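Local coordinates for hypothetical protein yqeU (Bacillus subtilis, PDB 1VHK) that probably methylates N3 of a specific uridine in the 16S rRNA of the assembled 30S ribosomal subunit, with S-adenosyl-L-methionine as methyl donor, at residues 77-82 / 249-254; 167-172 / 198-203. All blocks are in the same frame, centred on the assembly; numbering follows the deposited sequence.

Contact 1. Residues 77-82 / 249-254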
loop_
_atom_site.group_PDB
_atom_site.type_symbol
_atom_site.label_atom_id
_atom_site.label_comp_id
_atom_site.label_asym_id
_atom_site.label_seq_id
_atom_site.Cartn_x
_atom_site.Cartn_y
_atom_site.Cartn_z
ATOM N N ARG A 77 8.524 -13.961 2.097
ATOM C CA ARG A 77 8.130 -12.625 1.640
ATOM C C ARG A 77 7.822 -11.698 2.781
ATOM O O ARG A 77 7.187 -10.669 2.562
ATOM C CB ARG A 77 6.988 -12.745 0.636
ATOM C CG ARG A 77 7.307 -13.602 -0.569
ATOM C CD ARG A 77 6.116 -13.768 -1.485
ATOM N NE ARG A 77 6.373 -14.618 -2.642
ATOM C CZ ARG A 77 6.240 -15.937 -2.692
ATOM N NH1 ARG A 77 5.853 -16.616 -1.626
ATOM N NH2 ARG A 77 6.506 -16.576 -3.843
ATOM N N GLU A 78 8.330 -12.015 3.972
ATOM C CA GLU A 78 8.065 -11.179 5.146
ATOM C C GLU A 78 9.000 -9.991 5.241
ATOM O O GLU A 78 10.140 -10.028 4.769
ATOM C CB GLU A 78 8.084 -12.026 6.411
ATOM C CG GLU A 78 6.908 -12.966 6.600
ATOM C CD GLU A 78 5.527 -12.375 6.571
ATOM O OE1 GLU A 78 5.221 -11.350 7.242
ATOM O OE2 GLU A 78 4.649 -12.925 5.851
ATOM N N LEU A 79 8.480 -8.848 5.703
ATOM C CA LEU A 79 9.348 -7.677 5.907
ATOM C C LEU A 79 10.491 -8.076 6.855
ATOM O O LEU A 79 10.222 -8.760 7.847
ATOM C CB LEU A 79 8.603 -6.548 6.593
ATOM C CG LEU A 79 7.842 -5.510 5.833
ATOM C CD1 LEU A 79 7.335 -4.421 6.791
ATOM C CD2 LEU A 79 8.627 -4.913 4.680
ATOM N N PRO A 80 11.665 -7.499 6.678
ATOM C CA PRO A 80 12.780 -7.798 7.571
ATOM C C PRO A 80 12.517 -7.335 8.977
ATOM O O PRO A 80 13.192 -7.812 9.889
ATOM C CB PRO A 80 13.973 -7.071 6.996
ATOM C CG PRO A 80 13.487 -6.293 5.840
ATOM C CD PRO A 80 12.061 -6.626 5.577
ATOM N N ILE A 81 11.609 -6.383 9.210
ATOM C CA ILE A 81 11.364 -5.959 10.589
ATOM C C ILE A 81 9.865 -6.048 10.897
ATOM O O ILE A 81 9.079 -5.890 9.967
ATOM C CB ILE A 81 11.837 -4.528 10.876
ATOM C CG1 ILE A 81 10.849 -3.510 10.344
ATOM C CG2 ILE A 81 13.230 -4.266 10.301
ATOM C CD1 ILE A 81 11.141 -2.079 10.684
ATOM N N LYS A 82 9.537 -6.242 12.165
ATOM C CA LYS A 82 8.158 -6.359 12.613
ATOM C C LYS A 82 7.477 -5.024 12.791
ATOM O O LYS A 82 7.807 -4.243 13.694
ATOM C CB LYS A 82 8.122 -7.133 13.952
ATOM C CG LYS A 82 8.610 -8.566 13.757
ATOM C CD LYS A 82 8.331 -9.441 14.954
ATOM C CE LYS A 82 8.738 -10.891 14.658
ATOM N NZ LYS A 82 8.126 -11.844 15.633
ATOM N N TYR A 249 10.623 -0.178 0.835
ATOM C CA TYR A 249 11.570 0.394 -0.117
ATOM C C TYR A 249 12.978 0.419 0.451
ATOM O O TYR A 249 13.957 0.052 -0.202
ATOM C CB TYR A 249 11.095 1.781 -0.517
ATOM C CG TYR A 249 12.068 2.485 -1.446
ATOM C CD1 TYR A 249 12.114 2.222 -2.808
ATOM C CD2 TYR A 249 12.985 3.377 -0.898
ATOM C CE1 TYR A 249 13.027 2.848 -3.622
ATOM C CE2 TYR A 249 13.897 4.008 -1.697
ATOM C CZ TYR A 249 13.909 3.757 -3.059
ATOM O OH TYR A 249 14.823 4.452 -3.822
ATOM N N GLN A 250 13.093 0.846 1.704
ATOM C CA GLN A 250 14.332 0.941 2.422
ATOM C C GLN A 250 14.957 -0.393 2.789
ATOM O O GLN A 250 16.170 -0.600 2.631
ATOM C CB GLN A 250 14.114 1.758 3.722
ATOM C CG GLN A 250 15.343 1.678 4.633
ATOM C CD GLN A 250 16.448 2.606 4.146
ATOM O OE1 GLN A 250 17.612 2.250 4.152
ATOM N NE2 GLN A 250 16.105 3.821 3.746
ATOM N N THR A 251 14.200 -1.269 3.437
ATOM C CA THR A 251 14.730 -2.552 3.884
ATOM C C THR A 251 14.753 -3.612 2.807
ATOM O O THR A 251 15.496 -4.580 2.994
ATOM C CB THR A 251 13.983 -3.090 5.123
ATOM O OG1 THR A 251 12.589 -3.209 4.799
ATOM C CG2 THR A 251 14.142 -2.170 6.320
ATOM N N GLU A 252 14.037 -3.503 1.689
ATOM C CA GLU A 252 14.053 -4.514 0.661
ATOM C C GLU A 252 14.486 -4.077 -0.732
ATOM O O GLU A 252 14.914 -4.936 -1.526
ATOM C CB GLU A 252 12.671 -5.178 0.534
ATOM C CG GLU A 252 11.985 -5.525 1.831
ATOM C CD GLU A 252 10.558 -5.981 1.610
ATOM O OE1 GLU A 252 10.216 -7.085 2.101
ATOM O OE2 GLU A 252 9.797 -5.271 0.920
ATOM N N LEU A 253 14.281 -2.857 -1.167
ATOM C CA LEU A 253 14.618 -2.343 -2.463
ATOM C C LEU A 253 15.989 -1.704 -2.548
ATOM O O LEU A 253 16.617 -1.687 -3.626
ATOM C CB LEU A 253 13.534 -1.359 -2.964
ATOM C CG LEU A 253 12.576 -1.946 -4.018
ATOM C CD1 LEU A 253 12.081 -3.317 -3.575
ATOM C CD2 LEU A 253 11.399 -1.031 -4.302
ATOM N N LEU A 254 16.439 -1.063 -1.485
ATOM C CA LEU A 254 17.743 -0.438 -1.400
ATOM C C LEU A 254 18.726 -1.430 -0.739
ATOM O O LEU A 254 19.896 -1.432 -1.038
ATOM C CB LEU A 254 17.743 0.787 -0.497
ATOM C CG LEU A 254 17.056 2.062 -0.915
ATOM C CD1 LEU A 254 17.202 3.118 0.178
ATOM C CD2 LEU A 254 17.599 2.597 -2.227
#

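Contact 2. Residues 167-172 / 198-203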
loop_
_atom_site.group_PDB
_atom_site.type_symbol
_atom_site.label_atom_id
_atom_site.label_comp_id
_atom_site.label_asym_id
_atom_site.label_seq_id
_atom_site.Cartn_x
_atom_site.Cartn_y
_atom_site.Cartn_z
ATOM N N GLN A 167 6.402 -0.248 25.854
ATOM C CA GLN A 167 7.610 -0.824 26.410
ATOM C C GLN A 167 8.081 -2.098 25.746
ATOM O O GLN A 167 9.266 -2.471 25.831
ATOM C CB GLN A 167 7.355 -1.074 27.908
ATOM C CG GLN A 167 8.483 -0.593 28.817
ATOM C CD GLN A 167 8.050 -0.707 30.277
ATOM O OE1 GLN A 167 7.608 -1.792 30.672
ATOM N NE2 GLN A 167 8.126 0.383 31.024
ATOM N N ASP A 168 7.190 -2.849 25.121
ATOM C CA ASP A 168 7.500 -4.109 24.503
ATOM C C ASP A 168 8.255 -3.968 23.194
ATOM O O ASP A 168 8.924 -4.911 22.767
ATOM C CB ASP A 168 6.229 -4.930 24.255
ATOM C CG ASP A 168 5.284 -5.030 25.426
ATOM O OD1 ASP A 168 4.209 -5.664 25.243
ATOM O OD2 ASP A 168 5.584 -4.517 26.524
ATOM N N PHE A 169 8.191 -2.813 22.535
ATOM C CA PHE A 169 8.847 -2.718 21.243
ATOM C C PHE A 169 10.215 -2.062 21.286
ATOM O O PHE A 169 10.419 -1.079 21.973
ATOM C CB PHE A 169 7.967 -1.945 20.250
ATOM C CG PHE A 169 6.523 -2.345 20.265
ATOM C CD1 PHE A 169 5.613 -1.680 21.067
ATOM C CD2 PHE A 169 6.070 -3.373 19.460
ATOM C CE1 PHE A 169 4.277 -2.033 21.060
ATOM C CE2 PHE A 169 4.752 -3.739 19.458
ATOM C CZ PHE A 169 3.851 -3.052 20.237
ATOM N N ASP A 170 11.053 -2.459 20.328
ATOM C CA ASP A 170 12.331 -1.786 20.118
ATOM C C ASP A 170 12.180 -0.307 19.854
ATOM O O ASP A 170 12.945 0.474 20.454
ATOM C CB ASP A 170 13.088 -2.512 18.993
ATOM C CG ASP A 170 13.324 -3.962 19.409
ATOM O OD1 ASP A 170 13.331 -4.876 18.571
ATOM O OD2 ASP A 170 13.507 -4.153 20.639
ATOM N N LYS A 171 11.282 0.181 19.012
ATOM C CA LYS A 171 11.126 1.606 18.770
ATOM C C LYS A 171 9.662 1.974 18.534
ATOM O O LYS A 171 8.839 1.169 18.107
ATOM C CB LYS A 171 11.918 2.100 17.571
ATOM C CG LYS A 171 13.404 2.275 17.707
ATOM C CD LYS A 171 13.776 3.731 17.959
ATOM C CE LYS A 171 15.271 3.884 18.185
ATOM N NZ LYS A 171 15.723 3.189 19.427
ATOM N N CYS A 172 9.344 3.254 18.688
ATOM C CA CYS A 172 8.011 3.724 18.443
ATOM C C CYS A 172 7.999 5.044 17.697
ATOM O O CYS A 172 8.505 6.025 18.217
ATOM C CB CYS A 172 7.207 3.916 19.750
ATOM S SG CYS A 172 5.578 4.714 19.366
ATOM N N GLY A 198 14.732 -8.481 12.301
ATOM C CA GLY A 198 14.002 -9.049 13.412
ATOM C C GLY A 198 13.490 -8.089 14.444
ATOM O O GLY A 198 12.775 -8.508 15.354
ATOM N N SER A 199 13.846 -6.806 14.430
ATOM C CA SER A 199 13.439 -5.879 15.470
ATOM C C SER A 199 11.997 -5.425 15.308
ATOM O O SER A 199 11.424 -5.540 14.236
ATOM C CB SER A 199 14.360 -4.660 15.464
ATOM O OG SER A 199 14.501 -4.232 14.124
ATOM N N SER A 200 11.422 -4.826 16.360
ATOM C CA SER A 200 10.052 -4.424 16.345
ATOM C C SER A 200 9.825 -2.931 16.279
ATOM O O SER A 200 10.453 -2.157 17.003
ATOM C CB SER A 200 9.311 -5.006 17.564
ATOM O OG SER A 200 9.577 -4.231 18.730
ATOM N N LEU A 201 8.810 -2.530 15.482
ATOM C CA LEU A 201 8.510 -1.100 15.387
ATOM C C LEU A 201 7.016 -0.825 15.524
ATOM O O LEU A 201 6.179 -1.495 14.927
ATOM C CB LEU A 201 9.062 -0.541 14.089
ATOM C CG LEU A 201 8.606 0.865 13.688
ATOM C CD1 LEU A 201 9.278 1.934 14.557
ATOM C CD2 LEU A 201 8.849 1.107 12.205
ATOM N N LEU A 202 6.667 0.069 16.442
ATOM C CA LEU A 202 5.316 0.514 16.681
ATOM C C LEU A 202 5.135 1.899 16.044
ATOM O O LEU A 202 6.018 2.728 16.184
ATOM C CB LEU A 202 4.985 0.639 18.175
ATOM C CG LEU A 202 3.573 1.217 18.433
ATOM C CD1 LEU A 202 2.529 0.209 17.974
ATOM C CD2 LEU A 202 3.388 1.595 19.879
ATOM N N ILE A 203 4.066 2.060 15.277
ATOM C CA ILE A 203 3.779 3.324 14.599
ATOM C C ILE A 203 2.342 3.721 14.929
ATOM O O ILE A 203 1.439 2.904 14.687
ATOM C CB ILE A 203 3.904 3.250 13.066
ATOM C CG1 ILE A 203 5.189 2.591 12.587
ATOM C CG2 ILE A 203 3.812 4.660 12.470
ATOM C CD1 ILE A 203 5.354 2.496 11.092
#

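Contact 1. Residues 77-82 / 249-254
Thr251 OG1 sits between its own backbone N and carbonyl carbon (chi1 58°), which sets CB and OG1 against the Pro80 ring, while Glu252 runs extended beyond CG (chi2 172°), passing Pro80 CD with CG and reaching Leu79 with its carboxylate. The contact lies in the SPOUT methyltransferase domain, where the loop leading into strand 82-88 packs near the C-terminal end of helix 239-253, at a wider pi-type turn formed by residues 249-253. Pro80 is the centre: its ring points at the helix, CG lying 3.3 Å from Thr251 CB and CD 3.9 Å from Glu252 CG. A proline suits the spot, being compact, apolar and rigid. Threonine suits the other side because its hydroxyl bonds back to Ile247 O, within the helix, and its CB can meet the proline ring. Beyond the ring, Glu252 OE2 is held by Ser248 OG and by a salt bridge to Arg232 of the second subunit, which also bonds Arg77 O, so the loop and the helix end share one partner across the dimer interface. Leu79, buried, crosses the glutamate at about a right angle, with CD2 3.7 Å from Glu252 OE1.

Contact 2. Residues 167-172 / 198-203
Phe169 and Leu202 cross obliquely, with Leu202 CB over one face of the ring, 3.9 Å from its centroid and 18° off the normal, in a CH-pi contact. Ser200 OG approaches the same ring at its edge, in plane, and Tyr84 of strand 82-88 is an edge-to-face partner. A flat aromatic is well placed here, since it can cover the start of the neighbouring strand with one face and offer its rim to Ser200 OG.

The backbone joins strands 171-175 and 200-205, neighbours in the parallel sheet of the SPOUT domain. Lys171 N bonds Ser200 O at 3.2 Å, and Leu202 N bonds Lys171 O at 2.9 Å, almost straight at 178°. Cys172 and Leu202 share the face on which Phe169 packs, SG touching Leu202 CD2 at 3.8 Å. Lys171 and Leu201 lie on the opposite face: Leu201 packs on Ile247 of helix 239-253, whereas the lysine, at an exposed position, touches Leu201 CD1 with CB and then bends away.

Where the pairing begins, Asp170, just ahead of its strand, and Ser200, the first residue of its own, grip each other reciprocally. With chi1 at 80°, Ser200 OG accepts from Asp170 N at 2.8 Å. In return Asp170 OD1 accepts from Ser200 N at 2.9 Å, met on the anti side and out of the carboxylate plane. Short polar side chains suit both positions because each must reach the other's backbone N-H. Ser199 puts CB beside OD1 but sends its hydroxyl to Pro196 O.

Chemically, side-chain acceptors take up amide hydrogens where the strands begin and backbone bonds follow, with apolar packing of Phe169 and Cys172 on Leu202 beside them. The exchange between Asp170 and Ser200 is consistent with helping to set the register there.

Contacts 1 and 2 have centres about 15 Å apart and lie in the same methyltransferase domain. In sequence, contact 1 brackets contact 2: 77-82 comes first, 167-172 and 198-203 follow, and 249-254 comes last, near the end of the modelled chain. They join through the parallel sheet, in which strand 200-205 sits between strands 82-88 and 171-175. Lys82 N lies 2.9 Å from Ser199 O and Lys82 O 2.7 Å from Leu201 N, both probable hydrogen bonds. Ile203 of contact 2 touches Ala243 and Ile247 of helix 239-253. The middle of the sheet and this helix, which reaches the dimer interface, are therefore linked by segments distant in sequence.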